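Local atomic coordinates of taurine dioxygenase (Burkholderia ambifaria, PDB entry 5VN6), a protein that probably acts as an iron- and 2-oxoglutarate-dependent dioxygenase that oxidises taurine, with magnesium occupying the metal site in this crystal. Residues A20-V25 with A38-Q43; E143-H148 with L233-G238; A164-A169 with N204-H209. All blocks are in the same frame, centred on the assembly; numbering follows the deposited sequence. Where two conformers were deposited one is given.

Overall arrangement
Interaction 1 comes first along the chain. It packs helix 34-47 on strand 20-23, near one edge of the seven-stranded mixed sheet. Interaction 2 opens later, at 143-148, and closes at 233-238. Interaction 3 (164-169 with 204-209) is nested inside that loop. The centres of interactions 1 and 3 are 34 Å apart, on opposite sides of the chain's centre; those of 1 and 2 are 31 Å apart. Interactions 2 and 3 are closer, with centres 20 Å apart, and they touch where L233 of helix 228-237 packs on T207 and T208 of strand 207-210. Interaction 3 alone comes near the metal, through F206; the other two are structural packing away from it.

Interaction 1: A20-V25 with A38-Q43; sequences AELLGV and AEIRTQ
I40 meets L22 and V25 in a small apolar contact between helix 34-47 and strand 20-23 with the loop after it. The I40 side chain can be followed outward. At CB it branches. CG2 lies anti to the backbone N and comes 4.3 Å from L22 CD1. CG1 lies beside the backbone N (chi1 -64°) and approaches the same methyl, with I40 CG1 4.1 Å from L22 CD1. The chain then runs on extended to CD1. This tip faces V25 tip to tip, with I40 CD1 4.2 Å from V25 CG1. One leucine methyl thus touches both branches of I40, and the valine meets its far end. The L22 and I40 side chains cross at a slant. No hydrogen bond joins the segments. On the same helix, Q43 NE2 donates to E39 OE2, one turn back, at 3.1 Å, on the syn side of the carboxylate. The Q43 side chain also lies on V11 and M9. Strand 49-52 completes the layer: L50 touches both L22 and I40, and L52 touches L22 and V25. The helix therefore packs across strands 20-23 and 49-52, which are parallel neighbours in the mixed sheet.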
loop_
_atom_site.group_PDB
_atom_site.type_symbol
_atom_site.label_atom_id
_atom_site.label_comp_id
_atom_site.label_asym_id
_atom_site.label_seq_id
_atom_site.Cartn_x
_atom_site.Cartn_y
_atom_site.Cartn_z
ATOM N N ALA A 20 1.559 3.577 -15.955
ATOM C CA ALA A 20 2.654 3.871 -16.869
ATOM C C ALA A 20 2.764 5.376 -17.048
ATOM O O ALA A 20 1.750 6.083 -17.059
ATOM C CB ALA A 20 2.462 3.221 -18.243
ATOM N N GLU A 21 4.002 5.854 -17.192
ATOM C CA GLU A 21 4.266 7.252 -17.483
ATOM C C GLU A 21 4.391 7.436 -18.990
ATOM O O GLU A 21 5.013 6.625 -19.685
ATOM C CB GLU A 21 5.541 7.757 -16.777
ATOM C CG GLU A 21 5.830 9.228 -17.103
ATOM C CD GLU A 21 6.951 9.869 -16.274
ATOM O OE1 GLU A 21 7.467 9.228 -15.337
ATOM O OE2 GLU A 21 7.341 11.022 -16.594
ATOM N N LEU A 22 3.783 8.505 -19.487
ATOM C CA LEU A 22 3.878 8.886 -20.884
ATOM C C LEU A 22 4.945 9.960 -21.010
ATOM O O LEU A 22 4.873 10.984 -20.327
ATOM C CB LEU A 22 2.529 9.411 -21.383
ATOM C CG LEU A 22 1.345 8.443 -21.307
ATOM C CD1 LEU A 22 0.160 9.014 -22.092
ATOM C CD2 LEU A 22 1.728 7.064 -21.829
ATOM N N LEU A 23 5.923 9.733 -21.881
ATOM C CA LEU A 23 7.020 10.665 -22.096
ATOM C C LEU A 23 6.995 11.182 -23.530
ATOM O O LEU A 23 6.533 10.498 -24.450
ATOM C CB LEU A 23 8.369 10.007 -21.809
ATOM C CG LEU A 23 8.493 9.480 -20.372
ATOM C CD1 LEU A 23 9.238 8.189 -20.371
ATOM C CD2 LEU A 23 9.214 10.493 -19.507
ATOM N N GLY A 24 7.511 12.397 -23.711
ATOM C CA GLY A 24 7.435 13.047 -25.007
ATOM C C GLY A 24 6.019 13.317 -25.457
ATOM O O GLY A 24 5.735 13.256 -26.656
ATOM N N VAL A 25 5.115 13.601 -24.522
ATOM C CA VAL A 25 3.704 13.795 -24.819
ATOM C C VAL A 25 3.246 15.106 -24.201
ATOM O O VAL A 25 3.379 15.309 -22.989
ATOM C CB VAL A 25 2.835 12.643 -24.281
ATOM C CG1 VAL A 25 1.369 13.046 -24.290
ATOM C CG2 VAL A 25 3.047 11.399 -25.093
ATOM N N ALA A 38 -5.893 8.517 -29.864
ATOM C CA ALA A 38 -6.219 7.095 -29.949
ATOM C C ALA A 38 -5.214 6.242 -29.178
ATOM O O ALA A 38 -5.597 5.353 -28.405
ATOM C CB ALA A 38 -6.284 6.659 -31.416
ATOM N N GLU A 39 -3.921 6.511 -29.363
ATOM C CA GLU A 39 -2.898 5.740 -28.663
ATOM C C GLU A 39 -2.987 5.930 -27.149
ATOM O O GLU A 39 -2.913 4.960 -26.388
ATOM C CB GLU A 39 -1.516 6.127 -29.180
ATOM C CG GLU A 39 -0.854 5.049 -30.026
ATOM C CD GLU A 39 -0.524 3.785 -29.240
ATOM O OE1 GLU A 39 -1.152 2.741 -29.512
ATOM O OE2 GLU A 39 0.357 3.835 -28.353
ATOM N N ILE A 40 -3.149 7.175 -26.694
ATOM C CA ILE A 40 -3.310 7.433 -25.268
ATOM C C ILE A 40 -4.491 6.649 -24.717
ATOM O O ILE A 40 -4.417 6.060 -23.632
ATOM C CB ILE A 40 -3.477 8.942 -25.023
ATOM C CG1 ILE A 40 -2.200 9.692 -25.426
ATOM C CG2 ILE A 40 -3.859 9.205 -23.572
ATOM C CD1 ILE A 40 -2.269 11.200 -25.179
ATOM N N ARG A 41 -5.602 6.637 -25.455
ATOM C CA ARG A 41 -6.762 5.865 -25.027
ATOM C C ARG A 41 -6.431 4.379 -24.953
ATOM O O ARG A 41 -6.791 3.696 -23.982
ATOM C CB ARG A 41 -7.931 6.118 -25.969
ATOM C CG ARG A 41 -9.104 5.240 -25.695
ATOM C CD ARG A 41 -10.302 5.633 -26.551
ATOM N NE ARG A 41 -11.387 4.693 -26.313
ATOM C CZ ARG A 41 -11.445 3.482 -26.857
ATOM N NH1 ARG A 41 -10.498 3.082 -27.698
ATOM N NH2 ARG A 41 -12.460 2.675 -26.573
ATOM N N THR A 42 -5.753 3.855 -25.977
ATOM C CA THR A 42 -5.356 2.453 -25.931
ATOM C C THR A 42 -4.490 2.185 -24.704
ATOM O O THR A 42 -4.736 1.228 -23.960
ATOM C CB THR A 42 -4.628 2.066 -27.216
ATOM O OG1 THR A 42 -5.561 2.064 -28.311
ATOM C CG2 THR A 42 -4.033 0.689 -27.093
ATOM N N GLN A 43 -3.524 3.072 -24.428
ATOM C CA GLN A 43 -2.645 2.856 -23.276
ATOM C C GLN A 43 -3.412 2.920 -21.960
ATOM O O GLN A 43 -3.135 2.138 -21.046
ATOM C CB GLN A 43 -1.498 3.867 -23.275
ATOM C CG GLN A 43 -0.518 3.762 -24.442
ATOM C CD GLN A 43 0.162 2.396 -24.561
ATOM O OE1 GLN A 43 0.414 1.715 -23.571
ATOM N NE2 GLN A 43 0.504 2.018 -25.789
#

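Interaction 2: E143-H148 with L233-G238; sequences ENLPDH and LHYLIG
Y235 packs against L145 and P146, joining helix 228-237 to the loop that leads into helix 147-153. P146 is the N-cap residue of that second helix. The protein belongs to the TauD/TfdA family of the cupin clan, whose core is a double-stranded beta-helix. This contact joins a helix to the loop residues just before another helix, away from the metal site.

The apolar contacts centre on one methyl of L145. Its CD2 is 3.9 Å from Y235 CE2 and meets the ring obliquely. The same L145 CD2 is 4.2 Å from L236 CD2. With chi1 of -69°, L145 CG lies beside the backbone N, which carries the branched end toward the helix. L145 and Y235 lie alongside each other, pointing opposite ways. Y235 has its CG anti to the backbone N (chi1 169°), and the ring extends across to the loop. Around these groups, I153 touches both L145 and L236. K150 and Q239 also lie against L145, while V149, V203 and F210 lie against L236. The leucines are buried, and the tyrosine and proline are partly exposed.

No hydrogen bond crosses between the segments. Each segment is tied to its own surroundings instead. Helix 228-237 keeps its regular bonding, as in I237 N to L233 O, and the Y235 carbonyl is bonded by the side chain of Q239. On the other side, K150 NZ bonds the carbonyl of E143, and N144 ND2 makes a weak bond to Y245.

The remaining contact sets a hydroxyl against carbon. P146 and Y235 meet from opposing sides, and the phenol oxygen ends beside the proline ring, with Y235 OH 3.4 Å from P146 CD and 3.8 Å from P146 CG.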
loop_
_atom_site.group_PDB
_atom_site.type_symbol
_atom_site.label_atom_id
_atom_site.label_comp_id
_atom_site.label_asym_id
_atom_site.label_seq_id
_atom_site.Cartn_x
_atom_site.Cartn_y
_atom_site.Cartn_z
ATOM N N GLU A 143 -9.142 -11.377 -11.053
ATOM C CA GLU A 143 -8.582 -12.523 -11.762
ATOM C C GLU A 143 -7.863 -13.479 -10.815
ATOM O O GLU A 143 -7.920 -14.698 -11.006
ATOM C CB GLU A 143 -7.642 -12.047 -12.869
ATOM C CG GLU A 143 -6.946 -13.168 -13.632
ATOM C CD GLU A 143 -7.916 -14.113 -14.333
ATOM O OE1 GLU A 143 -7.527 -15.276 -14.579
ATOM O OE2 GLU A 143 -9.061 -13.701 -14.638
ATOM N N ASN A 144 -7.216 -12.958 -9.773
ATOM C CA ASN A 144 -6.426 -13.781 -8.858
ATOM C C ASN A 144 -7.214 -14.350 -7.680
ATOM O O ASN A 144 -6.644 -15.115 -6.897
ATOM C CB ASN A 144 -5.232 -12.980 -8.320
ATOM C CG ASN A 144 -4.252 -12.630 -9.397
ATOM O OD1 ASN A 144 -4.193 -13.294 -10.421
ATOM N ND2 ASN A 144 -3.450 -11.607 -9.163
ATOM N N LEU A 145 -8.486 -14.001 -7.521
ATOM C CA LEU A 145 -9.309 -14.639 -6.497
ATOM C C LEU A 145 -9.267 -16.155 -6.645
ATOM O O LEU A 145 -9.050 -16.663 -7.752
ATOM C CB LEU A 145 -10.762 -14.161 -6.576
ATOM C CG LEU A 145 -11.011 -12.708 -6.187
ATOM C CD1 LEU A 145 -12.475 -12.350 -6.503
ATOM C CD2 LEU A 145 -10.664 -12.439 -4.703
ATOM N N PRO A 146 -9.422 -16.904 -5.555
ATOM C CA PRO A 146 -9.501 -18.364 -5.673
ATOM C C PRO A 146 -10.812 -18.802 -6.303
ATOM O O PRO A 146 -11.827 -18.098 -6.239
ATOM C CB PRO A 146 -9.375 -18.857 -4.224
ATOM C CG PRO A 146 -9.547 -17.668 -3.365
ATOM C CD PRO A 146 -9.220 -16.455 -4.165
ATOM N N ASP A 147 -10.773 -19.991 -6.919
ATOM C CA ASP A 147 -11.924 -20.475 -7.677
ATOM C C ASP A 147 -13.204 -20.477 -6.853
ATOM O O ASP A 147 -14.271 -20.101 -7.353
ATOM C CB ASP A 147 -11.656 -21.887 -8.213
ATOM C CG ASP A 147 -10.628 -21.899 -9.311
ATOM O OD1 ASP A 147 -10.467 -20.845 -9.964
ATOM O OD2 ASP A 147 -9.996 -22.959 -9.529
ATOM N N HIS A 148 -13.129 -20.904 -5.590
ATOM C CA HIS A 148 -14.352 -20.997 -4.801
ATOM C C HIS A 148 -14.903 -19.618 -4.456
ATOM O O HIS A 148 -16.105 -19.483 -4.207
ATOM C CB HIS A 148 -14.115 -21.833 -3.538
ATOM C CG HIS A 148 -13.387 -21.104 -2.448
ATOM N ND1 HIS A 148 -12.014 -21.124 -2.329
ATOM C CD2 HIS A 148 -13.843 -20.351 -1.418
ATOM C CE1 HIS A 148 -11.653 -20.398 -1.283
ATOM N NE2 HIS A 148 -12.745 -19.919 -0.713
ATOM N N LEU A 233 -17.505 -9.749 2.318
ATOM C CA LEU A 233 -17.338 -8.408 1.774
ATOM C C LEU A 233 -16.018 -7.802 2.232
ATOM O O LEU A 233 -15.271 -7.235 1.419
ATOM C CB LEU A 233 -18.533 -7.527 2.162
ATOM C CG LEU A 233 -18.483 -6.057 1.720
ATOM C CD1 LEU A 233 -18.366 -5.935 0.193
ATOM C CD2 LEU A 233 -19.655 -5.239 2.252
ATOM N N HIS A 234 -15.680 -7.975 3.518
ATOM C CA HIS A 234 -14.398 -7.476 4.023
ATOM C C HIS A 234 -13.224 -8.097 3.282
ATOM O O HIS A 234 -12.258 -7.400 2.946
ATOM C CB HIS A 234 -14.290 -7.734 5.524
ATOM C CG HIS A 234 -15.271 -6.935 6.321
ATOM N ND1 HIS A 234 -15.586 -7.212 7.634
ATOM C CD2 HIS A 234 -16.036 -5.870 5.966
ATOM C CE1 HIS A 234 -16.490 -6.342 8.062
ATOM N NE2 HIS A 234 -16.771 -5.509 7.073
ATOM N N TYR A 235 -13.307 -9.399 2.998
ATOM C CA TYR A 235 -12.248 -10.067 2.258
ATOM C C TYR A 235 -12.097 -9.474 0.860
ATOM O O TYR A 235 -10.976 -9.260 0.384
ATOM C CB TYR A 235 -12.547 -11.568 2.190
ATOM C CG TYR A 235 -11.667 -12.330 1.229
ATOM C CD1 TYR A 235 -10.437 -12.868 1.636
ATOM C CD2 TYR A 235 -12.066 -12.528 -0.089
ATOM C CE1 TYR A 235 -9.634 -13.589 0.736
ATOM C CE2 TYR A 235 -11.281 -13.234 -0.975
ATOM C CZ TYR A 235 -10.077 -13.766 -0.558
ATOM O OH TYR A 235 -9.321 -14.439 -1.469
ATOM N N LEU A 236 -13.221 -9.197 0.196
ATOM C CA LEU A 236 -13.193 -8.624 -1.147
ATOM C C LEU A 236 -12.635 -7.199 -1.149
ATOM O O LEU A 236 -11.694 -6.900 -1.894
ATOM C CB LEU A 236 -14.607 -8.659 -1.749
ATOM C CG LEU A 236 -15.151 -10.056 -2.030
ATOM C CD1 LEU A 236 -16.590 -10.078 -2.655
ATOM C CD2 LEU A 236 -14.146 -10.860 -2.915
ATOM N N ILE A 237 -13.183 -6.304 -0.316
ATOM C CA ILE A 237 -12.698 -4.924 -0.346
ATOM C C ILE A 237 -11.239 -4.845 0.080
ATOM O O ILE A 237 -10.514 -3.939 -0.352
ATOM C CB ILE A 237 -13.537 -3.960 0.521
ATOM C CG1 ILE A 237 -13.304 -4.244 2.010
ATOM C CG2 ILE A 237 -15.030 -3.911 0.070
ATOM C CD1 ILE A 237 -13.692 -3.088 2.920
ATOM N N GLY A 238 -10.788 -5.758 0.949
ATOM C CA GLY A 238 -9.386 -5.772 1.338
ATOM C C GLY A 238 -8.426 -6.209 0.241
ATOM O O GLY A 238 -7.208 -6.139 0.443
#

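Interaction 3: A164-A169 with N204-H209; sequences ASFGAA and NAFTTH
S165 OG lies at the edge of the F206 ring, 3.4 Å from F206 CD2. Its main partner is the carbonyl of S161; I162 O is a second, weak one for the same proton. Its own loop thus holds the hydroxyl against the ring's rim. S165 CB lies in the same ring's plane, at its edge. F166 CE1 is 3.7 Å from F206 CE2, and each ring meets the other at its edge, near its plane. F206 CG lies beside the backbone N (chi1 -70°), which brings the ring to S165 and F166. Y101 stacks on F166; W111 packs edge-to-face with F206. A164 CB touches T208 CG2 at 4.3 Å.

An Asx turn within a type I turn (N204 to T207) shapes the backbone at F206. F206 N donates to N204 OD1 at 2.8 Å, nearly straight at 175° but well above the carbonyl plane. At nearest atoms, the F206 side chain is about 4 Å from that of the metal ligand H106 and about 7 Å from the magnesium ion.

Segment 164-169 lies in the loop between strand 157-160 and helix 172-181. It folds over the turn entering strand 207-210, the antiparallel neighbour of strand 157-160 at the sheet edge.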
loop_
_atom_site.group_PDB
_atom_site.type_symbol
_atom_site.label_atom_id
_atom_site.label_comp_id
_atom_site.label_asym_id
_atom_site.label_seq_id
_atom_site.Cartn_x
_atom_site.Cartn_y
_atom_site.Cartn_z
ATOM N N ALA A 164 -23.750 6.525 4.271
ATOM C CA ALA A 164 -22.896 5.945 5.300
ATOM C C ALA A 164 -21.443 6.397 5.208
ATOM O O ALA A 164 -20.647 6.070 6.101
ATOM C CB ALA A 164 -22.969 4.410 5.247
ATOM N N SER A 165 -21.069 7.123 4.161
ATOM C CA SER A 165 -19.711 7.650 4.092
ATOM C C SER A 165 -19.749 9.161 4.315
ATOM O O SER A 165 -19.522 9.625 5.438
ATOM C CB SER A 165 -19.048 7.283 2.757
ATOM O OG SER A 165 -19.906 7.564 1.654
ATOM N N PHE A 166 -20.048 9.936 3.267
ATOM C CA PHE A 166 -20.042 11.398 3.381
ATOM C C PHE A 166 -21.156 11.908 4.296
ATOM O O PHE A 166 -20.975 12.897 5.016
ATOM C CB PHE A 166 -20.153 12.040 1.995
ATOM C CG PHE A 166 -18.892 11.950 1.188
ATOM C CD1 PHE A 166 -18.597 10.804 0.462
ATOM C CD2 PHE A 166 -17.980 12.999 1.180
ATOM C CE1 PHE A 166 -17.428 10.708 -0.284
ATOM C CE2 PHE A 166 -16.802 12.907 0.440
ATOM C CZ PHE A 166 -16.528 11.756 -0.294
ATOM N N GLY A 167 -22.323 11.274 4.258
ATOM C CA GLY A 167 -23.424 11.729 5.086
ATOM C C GLY A 167 -23.314 11.371 6.548
ATOM O O GLY A 167 -24.024 11.970 7.362
ATOM N N ALA A 168 -22.418 10.433 6.892
ATOM C CA ALA A 168 -22.410 9.831 8.226
ATOM C C ALA A 168 -22.226 10.866 9.331
ATOM O O ALA A 168 -22.802 10.726 10.418
ATOM C CB ALA A 168 -21.327 8.752 8.315
ATOM N N ALA A 169 -21.381 11.875 9.106
ATOM C CA ALA A 169 -21.106 12.888 10.125
ATOM C C ALA A 169 -22.087 14.068 10.119
ATOM O O ALA A 169 -22.010 14.911 11.018
ATOM C CB ALA A 169 -19.674 13.419 9.963
ATOM N N ASN A 204 -15.946 -1.696 -2.740
ATOM C CA ASN A 204 -14.914 -0.804 -2.211
ATOM C C ASN A 204 -15.413 -0.202 -0.897
ATOM O O ASN A 204 -16.417 -0.651 -0.331
ATOM C CB ASN A 204 -14.527 0.265 -3.252
ATOM C CG ASN A 204 -15.610 1.323 -3.467
ATOM O OD1 ASN A 204 -15.710 2.274 -2.700
ATOM N ND2 ASN A 204 -16.377 1.191 -4.545
ATOM N N ALA A 205 -14.714 0.843 -0.425
ATOM C CA ALA A 205 -15.020 1.440 0.875
ATOM C C ALA A 205 -16.455 1.952 0.942
ATOM O O ALA A 205 -17.040 2.010 2.027
ATOM C CB ALA A 205 -14.037 2.574 1.192
ATOM N N PHE A 206 -17.048 2.305 -0.201
ATOM C CA PHE A 206 -18.433 2.761 -0.208
ATOM C C PHE A 206 -19.438 1.632 -0.040
ATOM O O PHE A 206 -20.603 1.913 0.247
ATOM C CB PHE A 206 -18.753 3.499 -1.517
ATOM C CG PHE A 206 -18.067 4.828 -1.649
ATOM C CD1 PHE A 206 -17.239 5.089 -2.731
ATOM C CD2 PHE A 206 -18.235 5.810 -0.684
ATOM C CE1 PHE A 206 -16.601 6.311 -2.861
ATOM C CE2 PHE A 206 -17.603 7.032 -0.808
ATOM C CZ PHE A 206 -16.782 7.285 -1.905
ATOM N N THR A 207 -19.031 0.374 -0.223
ATOM C CA THR A 207 -19.981 -0.732 -0.246
ATOM C C THR A 207 -20.385 -1.107 1.178
ATOM O O THR A 207 -19.524 -1.346 2.038
ATOM C CB THR A 207 -19.370 -1.941 -0.956
ATOM O OG1 THR A 207 -18.800 -1.542 -2.211
ATOM C CG2 THR A 207 -20.415 -3.002 -1.180
ATOM N N THR A 208 -21.695 -1.171 1.432
ATOM C CA THR A 208 -22.138 -1.480 2.790
ATOM C C THR A 208 -22.409 -2.969 2.996
ATOM O O THR A 208 -22.006 -3.523 4.026
ATOM C CB THR A 208 -23.390 -0.680 3.149
ATOM O OG1 THR A 208 -24.455 -1.047 2.266
ATOM C CG2 THR A 208 -23.103 0.790 3.012
ATOM N N HIS A 209 -23.078 -3.627 2.044
ATOM C CA HIS A 209 -23.471 -5.023 2.232
ATOM C C HIS A 209 -23.957 -5.622 0.917
ATOM O O HIS A 209 -24.343 -4.900 -0.010
ATOM C CB HIS A 209 -24.576 -5.144 3.278
ATOM C CG HIS A 209 -25.866 -4.513 2.852
ATOM N ND1 HIS A 209 -25.998 -3.152 2.683
ATOM C CD2 HIS A 209 -27.071 -5.053 2.547
ATOM C CE1 HIS A 209 -27.237 -2.876 2.301
ATOM N NE2 HIS A 209 -27.908 -4.013 2.213
#